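Sensory box/GGDEF family protein (Caulobacter crescentus, PDB 4YME) is probably a membrane-bound protein of cyclic di-GMP signalling, with GGDEF and EAL parts, of which this chain is the GGDEF (diguanylate cyclase-type) domain. Local coordinates at residues T8-R13 and R65-A70; M18-A23 and E32-I37; A58-T63 and A77-G82; S69-P74 and F85-I90; A97-L102 and L127-Y132. One frame throughout, in Å; residues are numbered along the deposited sequence. Where two conformers were deposited one is given.

Contact 1 (T8-R13 and R65-A70)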
# COMPACT_ATOMS: atom_id res chain seq x y z
N THR A 8 5.96 -8.03 9.15
CA THR A 8 5.48 -6.68 9.46
C THR A 8 4.19 -6.59 10.31
O THR A 8 3.96 -5.58 10.95
CB THR A 8 5.12 -5.89 8.14
OG1 THR A 8 4.03 -6.51 7.48
CG2 THR A 8 6.33 -5.75 7.22
N GLY A 9 3.43 -7.67 10.39
CA GLY A 9 2.16 -7.61 11.08
C GLY A 9 0.99 -6.99 10.33
O GLY A 9 -0.14 -6.92 10.87
N LEU A 10 1.24 -6.54 9.12
CA LEU A 10 0.14 -6.12 8.24
C LEU A 10 -0.58 -7.37 7.75
O LEU A 10 -0.22 -8.49 8.06
CB LEU A 10 0.70 -5.39 7.00
CG LEU A 10 1.46 -4.11 7.32
CD1 LEU A 10 1.99 -3.45 6.06
CD2 LEU A 10 0.66 -3.16 8.11
N LEU A 11 -1.68 -7.17 7.01
CA LEU A 11 -2.31 -8.27 6.38
C LEU A 11 -1.39 -8.91 5.35
O LEU A 11 -0.44 -8.28 4.86
CB LEU A 11 -3.63 -7.85 5.71
CG LEU A 11 -4.72 -7.32 6.61
CD1 LEU A 11 -5.95 -6.99 5.76
CD2 LEU A 11 -5.07 -8.27 7.73
N ASN A 12 -1.64 -10.16 5.03
CA ASN A 12 -0.95 -10.82 3.94
C ASN A 12 -1.86 -10.86 2.69
O ASN A 12 -2.96 -10.32 2.68
CB ASN A 12 -0.44 -12.19 4.36
CG ASN A 12 -1.53 -13.15 4.83
OD1 ASN A 12 -2.69 -13.00 4.47
ND2 ASN A 12 -1.16 -14.11 5.68
N ARG A 13 -1.34 -11.42 1.60
CA ARG A 13 -2.12 -11.50 0.35
C ARG A 13 -3.49 -12.14 0.55
O ARG A 13 -4.49 -11.63 -0.02
CB ARG A 13 -1.33 -12.32 -0.70
CG ARG A 13 -2.02 -12.42 -2.07
CD ARG A 13 -1.18 -13.29 -3.04
NE ARG A 13 0.13 -12.71 -3.33
CZ ARG A 13 0.37 -11.75 -4.23
NH1 ARG A 13 -0.61 -11.20 -4.94
NH2 ARG A 13 1.62 -11.30 -4.38
N ARG A 65 5.11 0.14 10.03
CA ARG A 65 4.81 0.97 11.20
C ARG A 65 4.13 2.28 10.81
O ARG A 65 3.11 2.66 11.40
CB ARG A 65 6.09 1.25 12.01
CG ARG A 65 5.80 2.02 13.28
CD ARG A 65 7.05 2.58 13.88
NE ARG A 65 7.57 3.72 13.11
CZ ARG A 65 7.06 4.95 13.14
NH1 ARG A 65 6.00 5.26 13.87
NH2 ARG A 65 7.62 5.89 12.40
N ARG A 66 4.66 2.95 9.77
CA ARG A 66 4.09 4.17 9.25
C ARG A 66 2.68 3.94 8.71
O ARG A 66 1.73 4.68 9.00
CB ARG A 66 5.01 4.82 8.21
CG ARG A 66 6.33 5.25 8.82
CD ARG A 66 7.24 5.99 7.81
NE ARG A 66 8.59 6.14 8.30
CZ ARG A 66 9.60 6.62 7.60
NH1 ARG A 66 9.40 7.12 6.38
NH2 ARG A 66 10.81 6.64 8.15
N LEU A 67 2.50 2.85 7.98
CA LEU A 67 1.14 2.53 7.43
C LEU A 67 0.15 2.24 8.57
O LEU A 67 -0.99 2.74 8.50
CB LEU A 67 1.19 1.37 6.45
CG LEU A 67 1.95 1.65 5.12
CD1 LEU A 67 1.98 0.37 4.28
CD2 LEU A 67 1.33 2.84 4.37
N GLN A 68 0.56 1.50 9.60
CA GLN A 68 -0.31 1.22 10.75
C GLN A 68 -0.70 2.54 11.43
O GLN A 68 -1.86 2.66 11.91
CB GLN A 68 0.34 0.29 11.78
CG GLN A 68 0.47 -1.20 11.37
CD GLN A 68 0.96 -2.14 12.55
OE1 GLN A 68 2.04 -1.97 13.03
NE2 GLN A 68 0.13 -3.14 12.98
N SER A 69 0.18 3.52 11.45
CA SER A 69 -0.18 4.81 12.06
C SER A 69 -1.23 5.53 11.24
O SER A 69 -2.07 6.20 11.83
CB SER A 69 1.06 5.71 12.27
OG SER A 69 1.53 6.33 11.07
N ALA A 70 -1.24 5.37 9.93
CA ALA A 70 -2.06 6.19 9.03
C ALA A 70 -3.35 5.54 8.55
O ALA A 70 -4.24 6.22 8.01
CB ALA A 70 -1.27 6.52 7.84
O HOH W 1 4.10 -3.04 11.59

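Contact 2 (M18-A23 and E32-I37)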
# COMPACT_ATOMS: atom_id res chain seq x y z
N MSE A 18 -9.47 -11.41 0.89
CA MSE A 18 -10.77 -11.70 1.57
C MSE A 18 -11.46 -10.41 2.03
O MSE A 18 -12.65 -10.22 1.87
CB MSE A 18 -10.59 -12.58 2.79
CG MSE A 18 -10.10 -13.92 2.45
SE MSE A 18 -9.83 -15.05 4.02
CE MSE A 18 -9.07 -13.95 5.41
N ARG A 19 -10.68 -9.54 2.63
CA ARG A 19 -11.23 -8.30 3.17
C ARG A 19 -11.63 -7.32 2.06
O ARG A 19 -12.62 -6.62 2.20
CB ARG A 19 -10.27 -7.68 4.18
CG ARG A 19 -10.26 -8.45 5.54
CD ARG A 19 -9.46 -7.70 6.58
NE ARG A 19 -10.13 -6.43 6.91
CZ ARG A 19 -9.68 -5.55 7.81
NH1 ARG A 19 -8.55 -5.78 8.45
NH2 ARG A 19 -10.33 -4.43 8.03
N LEU A 20 -10.89 -7.33 0.95
CA LEU A 20 -11.22 -6.47 -0.20
C LEU A 20 -12.52 -6.96 -0.85
O LEU A 20 -13.40 -6.19 -1.17
CB LEU A 20 -10.04 -6.43 -1.18
CG LEU A 20 -10.33 -5.66 -2.48
CD1 LEU A 20 -10.80 -4.25 -2.20
CD2 LEU A 20 -9.01 -5.63 -3.28
N ALA A 21 -12.66 -8.29 -0.99
CA ALA A 21 -13.91 -8.83 -1.56
C ALA A 21 -15.09 -8.44 -0.68
O ALA A 21 -16.17 -8.04 -1.22
CB ALA A 21 -13.82 -10.30 -1.72
N ALA A 22 -14.92 -8.54 0.64
CA ALA A 22 -16.03 -8.17 1.56
C ALA A 22 -16.34 -6.68 1.48
O ALA A 22 -17.50 -6.25 1.53
CB ALA A 22 -15.69 -8.58 2.97
N ALA A 23 -15.29 -5.86 1.33
CA ALA A 23 -15.43 -4.41 1.24
C ALA A 23 -16.24 -4.03 0.01
O ALA A 23 -17.03 -3.09 0.07
CB ALA A 23 -14.06 -3.73 1.20
N GLU A 32 -20.42 4.04 -0.01
CA GLU A 32 -19.07 4.51 0.31
C GLU A 32 -18.12 4.33 -0.89
O GLU A 32 -18.40 3.54 -1.77
CB GLU A 32 -18.51 3.76 1.53
CG GLU A 32 -19.21 4.07 2.81
CD GLU A 32 -19.02 3.00 3.89
OE1 GLU A 32 -19.30 1.78 3.61
OE2 GLU A 32 -18.60 3.35 5.03
N SER A 33 -17.05 5.10 -0.85
CA SER A 33 -16.02 4.94 -1.87
C SER A 33 -15.01 3.88 -1.44
O SER A 33 -14.76 3.69 -0.25
CB SER A 33 -15.34 6.24 -2.17
OG SER A 33 -14.62 6.68 -1.11
N LEU A 34 -14.49 3.19 -2.43
CA LEU A 34 -13.49 2.16 -2.23
C LEU A 34 -12.37 2.34 -3.25
O LEU A 34 -12.65 2.41 -4.46
CB LEU A 34 -14.13 0.79 -2.40
CG LEU A 34 -13.24 -0.44 -2.42
CD1 LEU A 34 -12.57 -0.56 -1.16
CD2 LEU A 34 -14.12 -1.70 -2.82
N ALA A 35 -11.15 2.40 -2.77
CA ALA A 35 -9.93 2.56 -3.60
C ALA A 35 -8.87 1.59 -3.17
O ALA A 35 -8.79 1.23 -1.95
CB ALA A 35 -9.37 3.95 -3.48
N VAL A 36 -8.08 1.13 -4.12
CA VAL A 36 -6.95 0.23 -3.86
C VAL A 36 -5.70 0.95 -4.30
O VAL A 36 -5.59 1.35 -5.46
CB VAL A 36 -7.12 -1.11 -4.55
CG1 VAL A 36 -5.93 -2.00 -4.40
CG2 VAL A 36 -8.48 -1.76 -4.06
N ILE A 37 -4.73 1.01 -3.41
CA ILE A 37 -3.49 1.72 -3.60
C ILE A 37 -2.36 0.75 -3.51
O ILE A 37 -2.16 0.15 -2.45
CB ILE A 37 -3.32 2.84 -2.60
CG1 ILE A 37 -4.49 3.81 -2.67
CG2 ILE A 37 -2.02 3.56 -2.83
CD1 ILE A 37 -4.61 4.81 -1.56

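Contact 3 (A58-T63 and A77-G82)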
# COMPACT_ATOMS: atom_id res chain seq x y z
N ALA A 58 14.49 -3.74 7.50
CA ALA A 58 14.28 -2.59 8.34
C ALA A 58 13.37 -1.61 7.57
O ALA A 58 12.51 -1.00 8.20
CB ALA A 58 15.65 -1.93 8.66
N LEU A 59 13.57 -1.48 6.26
CA LEU A 59 12.71 -0.61 5.44
C LEU A 59 11.29 -1.10 5.50
O LEU A 59 10.35 -0.29 5.60
CB LEU A 59 13.12 -0.50 3.95
CG LEU A 59 14.45 0.17 3.63
CD1 LEU A 59 14.67 0.14 2.13
CD2 LEU A 59 14.55 1.54 4.14
N LEU A 60 11.14 -2.42 5.37
CA LEU A 60 9.78 -3.01 5.37
C LEU A 60 9.07 -2.79 6.69
O LEU A 60 7.89 -2.45 6.74
CB LEU A 60 9.79 -4.47 4.93
CG LEU A 60 10.45 -4.75 3.57
CD1 LEU A 60 10.47 -6.22 3.27
CD2 LEU A 60 9.73 -3.99 2.47
N VAL A 61 9.78 -3.01 7.79
CA VAL A 61 9.23 -2.87 9.14
C VAL A 61 8.84 -1.44 9.42
O VAL A 61 7.77 -1.17 9.94
CB VAL A 61 10.27 -3.39 10.17
CG1 VAL A 61 9.92 -2.96 11.55
CG2 VAL A 61 10.29 -4.94 10.05
N GLU A 62 9.67 -0.51 8.98
CA GLU A 62 9.34 0.90 9.24
C GLU A 62 8.18 1.34 8.33
O GLU A 62 7.33 2.09 8.77
CB GLU A 62 10.56 1.76 9.01
CG GLU A 62 10.32 3.24 9.18
CD GLU A 62 9.90 3.69 10.51
OE1 GLU A 62 9.93 2.94 11.52
OE2 GLU A 62 9.39 4.83 10.65
N THR A 63 8.14 0.88 7.08
CA THR A 63 7.01 1.21 6.18
C THR A 63 5.74 0.75 6.84
O THR A 63 4.76 1.48 6.86
CB THR A 63 7.19 0.52 4.82
OG1 THR A 63 8.38 1.09 4.19
CG2 THR A 63 6.01 0.75 3.89
N ALA A 77 -4.30 -2.32 5.47
CA ALA A 77 -3.00 -2.39 4.78
C ALA A 77 -2.46 -3.79 4.83
O ALA A 77 -2.65 -4.53 5.80
CB ALA A 77 -2.05 -1.44 5.35
N ALA A 78 -1.73 -4.14 3.78
CA ALA A 78 -1.14 -5.45 3.56
C ALA A 78 0.27 -5.33 2.98
O ALA A 78 0.55 -4.31 2.33
CB ALA A 78 -1.94 -6.27 2.60
N ARG A 79 1.12 -6.31 3.20
CA ARG A 79 2.36 -6.43 2.43
C ARG A 79 2.21 -7.70 1.60
O ARG A 79 1.86 -8.75 2.13
CB ARG A 79 3.59 -6.54 3.34
CG ARG A 79 4.90 -6.56 2.53
CD ARG A 79 6.16 -6.59 3.38
NE ARG A 79 6.34 -7.89 3.94
CZ ARG A 79 7.13 -8.85 3.45
NH1 ARG A 79 7.89 -8.71 2.34
NH2 ARG A 79 7.18 -9.99 4.07
N LEU A 80 2.42 -7.60 0.29
CA LEU A 80 2.26 -8.82 -0.54
C LEU A 80 3.44 -9.76 -0.45
O LEU A 80 3.27 -11.00 -0.41
CB LEU A 80 1.92 -8.45 -1.98
CG LEU A 80 0.66 -7.59 -2.10
CD1 LEU A 80 0.36 -7.11 -3.55
CD2 LEU A 80 -0.50 -8.41 -1.54
N GLY A 81 4.62 -9.18 -0.27
CA GLY A 81 5.89 -9.76 -0.67
C GLY A 81 6.85 -8.69 -1.19
O GLY A 81 6.48 -7.66 -1.78
N GLY A 82 8.12 -8.90 -0.96
CA GLY A 82 9.09 -7.89 -1.25
C GLY A 82 8.70 -6.59 -0.60
O GLY A 82 8.22 -6.59 0.54

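Contact 4 (S69-P74 and F85-I90)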
# COMPACT_ATOMS: atom_id res chain seq x y z
N SER A 69 0.18 3.52 11.45
CA SER A 69 -0.18 4.81 12.06
C SER A 69 -1.23 5.53 11.24
O SER A 69 -2.07 6.20 11.83
CB SER A 69 1.06 5.71 12.27
OG SER A 69 1.53 6.33 11.07
N ALA A 70 -1.24 5.37 9.93
CA ALA A 70 -2.06 6.19 9.03
C ALA A 70 -3.35 5.54 8.55
O ALA A 70 -4.24 6.22 8.01
CB ALA A 70 -1.27 6.52 7.84
N VAL A 71 -3.42 4.24 8.63
CA VAL A 71 -4.51 3.49 8.02
C VAL A 71 -5.28 2.86 9.20
O VAL A 71 -4.79 1.91 9.83
CB VAL A 71 -3.97 2.45 7.01
CG1 VAL A 71 -5.09 1.59 6.33
CG2 VAL A 71 -3.11 3.14 5.92
N GLN A 72 -6.50 3.35 9.42
CA GLN A 72 -7.39 2.91 10.51
C GLN A 72 -8.63 2.23 9.93
O GLN A 72 -9.08 2.61 8.87
CB GLN A 72 -7.84 4.13 11.34
CG GLN A 72 -6.66 4.99 11.91
CD GLN A 72 -5.81 4.17 12.85
OE1 GLN A 72 -6.36 3.35 13.63
NE2 GLN A 72 -4.46 4.37 12.81
N ALA A 73 -9.17 1.23 10.66
CA ALA A 73 -10.45 0.60 10.25
C ALA A 73 -11.48 1.70 9.96
O ALA A 73 -11.59 2.69 10.70
CB ALA A 73 -10.97 -0.38 11.33
N PRO A 74 -12.21 1.60 8.85
CA PRO A 74 -12.40 0.39 8.04
C PRO A 74 -11.38 0.15 6.91
O PRO A 74 -11.48 -0.85 6.19
CB PRO A 74 -13.79 0.64 7.41
CG PRO A 74 -13.86 2.14 7.28
CD PRO A 74 -13.19 2.66 8.49
N PHE A 85 3.36 -3.10 -1.13
CA PHE A 85 2.32 -2.92 -0.12
C PHE A 85 1.03 -2.52 -0.79
O PHE A 85 1.02 -2.00 -1.93
CB PHE A 85 2.74 -1.86 0.85
CG PHE A 85 3.97 -2.22 1.67
CD1 PHE A 85 5.23 -2.02 1.20
CD2 PHE A 85 3.81 -2.71 2.97
CE1 PHE A 85 6.34 -2.31 1.99
CE2 PHE A 85 4.91 -3.01 3.75
CZ PHE A 85 6.21 -2.82 3.25
N ILE A 86 -0.10 -2.77 -0.12
CA ILE A 86 -1.40 -2.37 -0.60
C ILE A 86 -2.14 -1.71 0.53
O ILE A 86 -2.15 -2.21 1.68
CB ILE A 86 -2.23 -3.56 -1.09
CG1 ILE A 86 -1.56 -4.27 -2.23
CG2 ILE A 86 -3.68 -3.16 -1.39
CD1 ILE A 86 -1.81 -3.69 -3.49
N VAL A 87 -2.80 -0.60 0.23
CA VAL A 87 -3.74 0.02 1.15
C VAL A 87 -5.09 0.04 0.50
O VAL A 87 -5.25 0.42 -0.67
CB VAL A 87 -3.32 1.46 1.53
CG1 VAL A 87 -4.43 2.14 2.27
CG2 VAL A 87 -2.00 1.44 2.31
N VAL A 88 -6.10 -0.44 1.24
CA VAL A 88 -7.48 -0.34 0.82
C VAL A 88 -8.18 0.71 1.63
O VAL A 88 -8.23 0.64 2.85
CB VAL A 88 -8.20 -1.71 0.92
CG1 VAL A 88 -9.67 -1.56 0.55
CG2 VAL A 88 -7.51 -2.78 0.10
N GLN A 89 -8.70 1.72 0.92
CA GLN A 89 -9.37 2.86 1.54
C GLN A 89 -10.88 2.72 1.35
O GLN A 89 -11.37 2.62 0.24
CB GLN A 89 -8.93 4.14 0.85
CG GLN A 89 -9.58 5.35 1.49
CD GLN A 89 -9.43 6.59 0.61
OE1 GLN A 89 -9.66 6.55 -0.63
NE2 GLN A 89 -9.08 7.67 1.23
N ILE A 90 -11.60 2.73 2.48
CA ILE A 90 -13.05 2.88 2.49
C ILE A 90 -13.35 4.25 3.09
O ILE A 90 -12.95 4.54 4.21
CB ILE A 90 -13.73 1.79 3.31
CG1 ILE A 90 -13.56 0.42 2.69
CG2 ILE A 90 -15.24 2.08 3.40
CD1 ILE A 90 -13.98 -0.79 3.54

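Contact 5 (A97-L102 and L127-Y132)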
# COMPACT_ATOMS: atom_id res chain seq x y z
N ALA A 97 -10.96 12.44 -5.60
CA ALA A 97 -10.35 13.33 -4.59
C ALA A 97 -9.94 12.64 -3.29
O ALA A 97 -8.83 12.86 -2.81
CB ALA A 97 -11.29 14.48 -4.24
N VAL A 98 -10.84 11.86 -2.69
CA VAL A 98 -10.57 11.28 -1.36
C VAL A 98 -9.41 10.27 -1.40
O VAL A 98 -8.59 10.18 -0.45
CB VAL A 98 -11.86 10.63 -0.71
CG1 VAL A 98 -12.27 9.36 -1.39
CG2 VAL A 98 -11.65 10.34 0.73
N ALA A 99 -9.35 9.53 -2.52
CA ALA A 99 -8.25 8.60 -2.75
C ALA A 99 -6.94 9.37 -3.04
O ALA A 99 -5.90 9.09 -2.45
CB ALA A 99 -8.55 7.68 -3.86
N ALA A 100 -7.03 10.39 -3.92
CA ALA A 100 -5.85 11.23 -4.20
C ALA A 100 -5.30 11.88 -2.92
O ALA A 100 -4.07 12.00 -2.76
CB ALA A 100 -6.22 12.33 -5.23
N GLU A 101 -6.18 12.26 -2.00
CA GLU A 101 -5.74 12.92 -0.77
C GLU A 101 -4.94 11.94 0.15
O GLU A 101 -3.90 12.28 0.74
CB GLU A 101 -6.91 13.50 -0.01
CG GLU A 101 -6.46 14.40 1.18
CD GLU A 101 -6.30 13.68 2.53
OE1 GLU A 101 -6.79 12.54 2.70
OE2 GLU A 101 -5.68 14.28 3.45
N LEU A 102 -5.46 10.74 0.29
CA LEU A 102 -4.73 9.77 1.05
C LEU A 102 -3.43 9.42 0.35
O LEU A 102 -2.41 9.25 1.02
CB LEU A 102 -5.59 8.52 1.19
CG LEU A 102 -4.88 7.31 1.84
CD1 LEU A 102 -4.39 7.56 3.24
CD2 LEU A 102 -5.85 6.09 1.73
N LEU A 127 3.40 4.98 -6.10
CA LEU A 127 2.11 4.38 -5.90
C LEU A 127 1.21 4.48 -7.10
O LEU A 127 1.39 5.38 -7.97
CB LEU A 127 1.44 4.81 -4.63
CG LEU A 127 1.05 6.20 -4.37
CD1 LEU A 127 -0.18 6.57 -5.15
CD2 LEU A 127 0.73 6.29 -2.87
N GLY A 128 0.28 3.55 -7.18
CA GLY A 128 -0.78 3.53 -8.19
C GLY A 128 -2.10 3.32 -7.53
O GLY A 128 -2.18 2.56 -6.54
N VAL A 129 -3.14 3.89 -8.09
CA VAL A 129 -4.46 3.90 -7.51
C VAL A 129 -5.47 3.31 -8.48
O VAL A 129 -5.55 3.74 -9.65
CB VAL A 129 -4.91 5.32 -7.14
CG1 VAL A 129 -6.34 5.31 -6.51
CG2 VAL A 129 -3.93 5.95 -6.18
N SER A 130 -6.31 2.41 -7.99
CA SER A 130 -7.48 1.92 -8.71
C SER A 130 -8.73 2.20 -7.92
O SER A 130 -8.76 2.05 -6.68
CB SER A 130 -7.37 0.43 -8.96
OG SER A 130 -6.14 0.16 -9.57
N LEU A 131 -9.81 2.62 -8.59
CA LEU A 131 -11.06 2.99 -7.95
C LEU A 131 -12.15 2.02 -8.33
O LEU A 131 -12.27 1.61 -9.50
CB LEU A 131 -11.47 4.41 -8.42
CG LEU A 131 -10.45 5.53 -8.21
CD1 LEU A 131 -10.93 6.87 -8.84
CD2 LEU A 131 -10.16 5.64 -6.76
N TYR A 132 -12.94 1.59 -7.36
CA TYR A 132 -14.12 0.80 -7.59
C TYR A 132 -15.30 1.74 -8.01
O TYR A 132 -15.44 2.80 -7.42
CB TYR A 132 -14.51 0.07 -6.29
CG TYR A 132 -15.80 -0.72 -6.39
CD1 TYR A 132 -15.82 -2.01 -6.92
CD2 TYR A 132 -17.00 -0.19 -5.95
CE1 TYR A 132 -16.99 -2.72 -7.04
CE2 TYR A 132 -18.18 -0.89 -6.10
CZ TYR A 132 -18.17 -2.15 -6.65
OH TYR A 132 -19.35 -2.87 -6.75

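Contact 1 (T8-R13 and R65-A70)
L10 reaches from the loop before helix 13-30 to the last turns of helix 53-70, where it meets Q68 and L67. Its two methyls divide the work. CD2 lies 3.8 Å from Q68 CG, so a leucine methyl rests on the aliphatic part of the glutamine. The two side chains cross obliquely. CD1, on the more buried side, stands 4.2 Å from L67 CD1. The fork is set by chi1 of L10, -62°, which places CG beside the backbone N and opposite the carbonyl carbon.

Q68 also has chi1 in this range, and its chain is extended beyond CG. This carries the glutamine from the helix towards the loop, and its amide ends near G9. There a water joins the segments. It donates to T8 O at 2.6 Å and to Q68 OE1 at 2.7 Å. The loop end is shaped by an ST turn, in which L10 N donates to T8 OG1 over 3.2 Å with an N-H...O angle of 163°. G9, between them, has a positive phi. D5 also bonds to T8 OG1, and L11 pairs with A77 and R79 through the backbone, so the loop runs along the edge strand 76-81. L67 packs on to L106 of helix 95-109.

T8 closes the D-x-L-T sequence that begins at D5, common at the start of GGDEF domains. The chemistry is graded: buried leucine methyls on the inside, the carbon chain of a glutamine at the margin, and a water outside. The join should thus rest on apolar packing, with the water adding a polar link.

Contact 2 (M18-A23 and E32-I37)
L20 meets V36 most closely, and both are buried. L20 CD1 is 3.9 Å from V36 CG2, and L20 CD2 is 4.0 Å from the same atom. One valine methyl therefore sits against both tips of the leucine fork. The two side chains cross at about a right angle. L34 makes the second joint. Its CD1 lies 4.2 Å from L20 CD1 and 4.2 Å from A23 CB, so a single methyl touches two residues one helical turn apart.

Torsions explain the reach. In L20 CG is anti to the backbone N (chi1 175°), and this brings the fork nearer the strand than its first bond would suggest. V36 turns CG2 to the side of its backbone N, towards the helix. A23 has no such arm, and the longer L34 crosses the gap to it.

Helix segment 18-23 and strand segment 33-37 run nearly antiparallel, at 154°, with their axes 10.4 Å apart. L34 and V36 point to the helix, while A35 between them points the other way, where it meets A99 of helix 95-109. L34 also packs on V88 of the neighbouring strand 84-91 and on I24 and V27 of the same helix. Near the turn between helix and strand, E32 forms a salt bridge with R26 and a hydrogen bond with S30.

A helix leading through a short turn into a central strand, and lying back along it, is an alpha-beta unit. Here it covers one face of the antiparallel sheet of the ferredoxin-like GGDEF fold.

Contact 3 (A58-T63 and A77-G82)
L60 meets R79 and G82 by van der Waals contact alone. Its CD1 is 3.7 Å from R79 NH1 and 3.6 Å from G82 O. Its CD2 is also 3.6 Å from G82 O, so the leucine fork straddles a carbonyl oxygen. L60 and R79 cross at about a right angle.

The polar bonds lie within each segment. R79 NH1 donates to G82 O over 2.8 Å, with an N-H...O angle of 161°. The bond uses a lone pair of the oxygen and lies in both the carbonyl and guanidinium planes. R79 starts extended and bends at chi3 (74°), which turns its head back to the glycine. On the helix, T63 OG1 bonds to L59 O at 2.8 Å, and T63 N reaches the same oxygen from the opposite face of its plane.

A salt bridge from R79 NE to D5 steadies the other side of the guanidinium. L60 and R79 both pack on L7, and both touch F85.

G81 and G82 are the glycines of the GGDEF signature, at the hairpin between strands 76-81 and 84-91. The arginine ties the hairpin turn to its own strand. The leucine adds an apolar neighbour beside this bond, probably shielding it partly from water.

Contact 4 (S69-P74 and F85-I90)
Beside the V71-V87 and P74-I90 contacts, the polar bond of the turn runs from Q72 NE2 to S69 O, 3.2 Å long and bent (N-H...O 139°). The donor sits well above the carbonyl plane, though in the plane of its own amide. It folds the glutamine back over the end of helix 53-70.

Across the contact the side chains meet by apolar packing, and an isoleucine methyl also meets a carbonyl oxygen. V71 leaves the helical conformation and points at the strand. Its CG2 is 4.0 Å from V87 CG1 and 4.1 Å from V87 CG2. Two valine forks thus mesh.

P74 follows a cis peptide bond. Its ring lies over I90, with CG 4.0 Å from I90 CB. I90 CD1 comes to 3.6 Å from P74 O. With CG1 beside the backbone N (chi1 -66°) and the chain extended beyond it, CD1 lies beneath P74.

S75 OG also bonds to I90 N. The segment 69-74 is the link from helix 53-70 into edge strand 76-81, and it passes over strand 84-91, the neighbour of that edge. A70 packs on M109 of helix 95-109, while I90 and P74 reach A23 and R26 of helix 13-30.

Contact 5 (A97-L102 and L127-Y132)
Segment 97-102 of helix 95-109 passes over edge strand 125-131 with A99 nearest V129, their CA atoms 7.7 Å apart. The bond from CA to the methyl of A99 points at the strand, and this methyl carries the whole contact from the helix side. A99 CB lies 3.9 Å from L131 CD2 and 4.2 Å from V129 CG1. These two strand methyls are themselves 3.8 Å apart, so the alanine methyl rests over the notch between them.

The strand offers them from the same face, because V129 and L131 are two residues apart, with S130 directed to the other face. In V129 CG1 is anti to the backbone N (chi1 180°), and that branch leans towards its leucine neighbour. In L131 CG stands beside the backbone N (chi1 -56°), and CD2 is the branch turned to the helix. The helix keeps its usual bonds here, with E101 N donating to A97 O at 2.8 Å.

A99 also packs on A35 and Q89 of the two inner strands. Q89 NE2 bonds to V98 O on the helix. On the far face of the strand, S130 OG bonds to N145 of helix 139-156.

All three contacting groups are methyls, and the buried surface is small, 91 Å². The contact is therefore non-directional van der Waals packing. The short alanine lets the helix lie close over the strand. The orientation of the helix probably depends also on other bonds, such as that of Q89 NE2 to V98 O.

From the N terminus, the 8-13 loop opens contact 1, which closes only when helix 53-70 ends. Contact 2 is nested inside it, closing the short loop from helix 13-30 to strand 33-41. Contact 3 opens on helix 53-70 before contact 1 closes and ends on strand 76-81, so it crosses contact 1. Contact 4 starts on S69 and A70, shared with contact 1, and also crosses contact 3. Contact 5 follows in series, bringing helix 95-109 to the edge strand 125-131. Contacts 2 to 5 all reach one sheet, while contact 1 ties the N-terminal loop to helix 53-70 beside it.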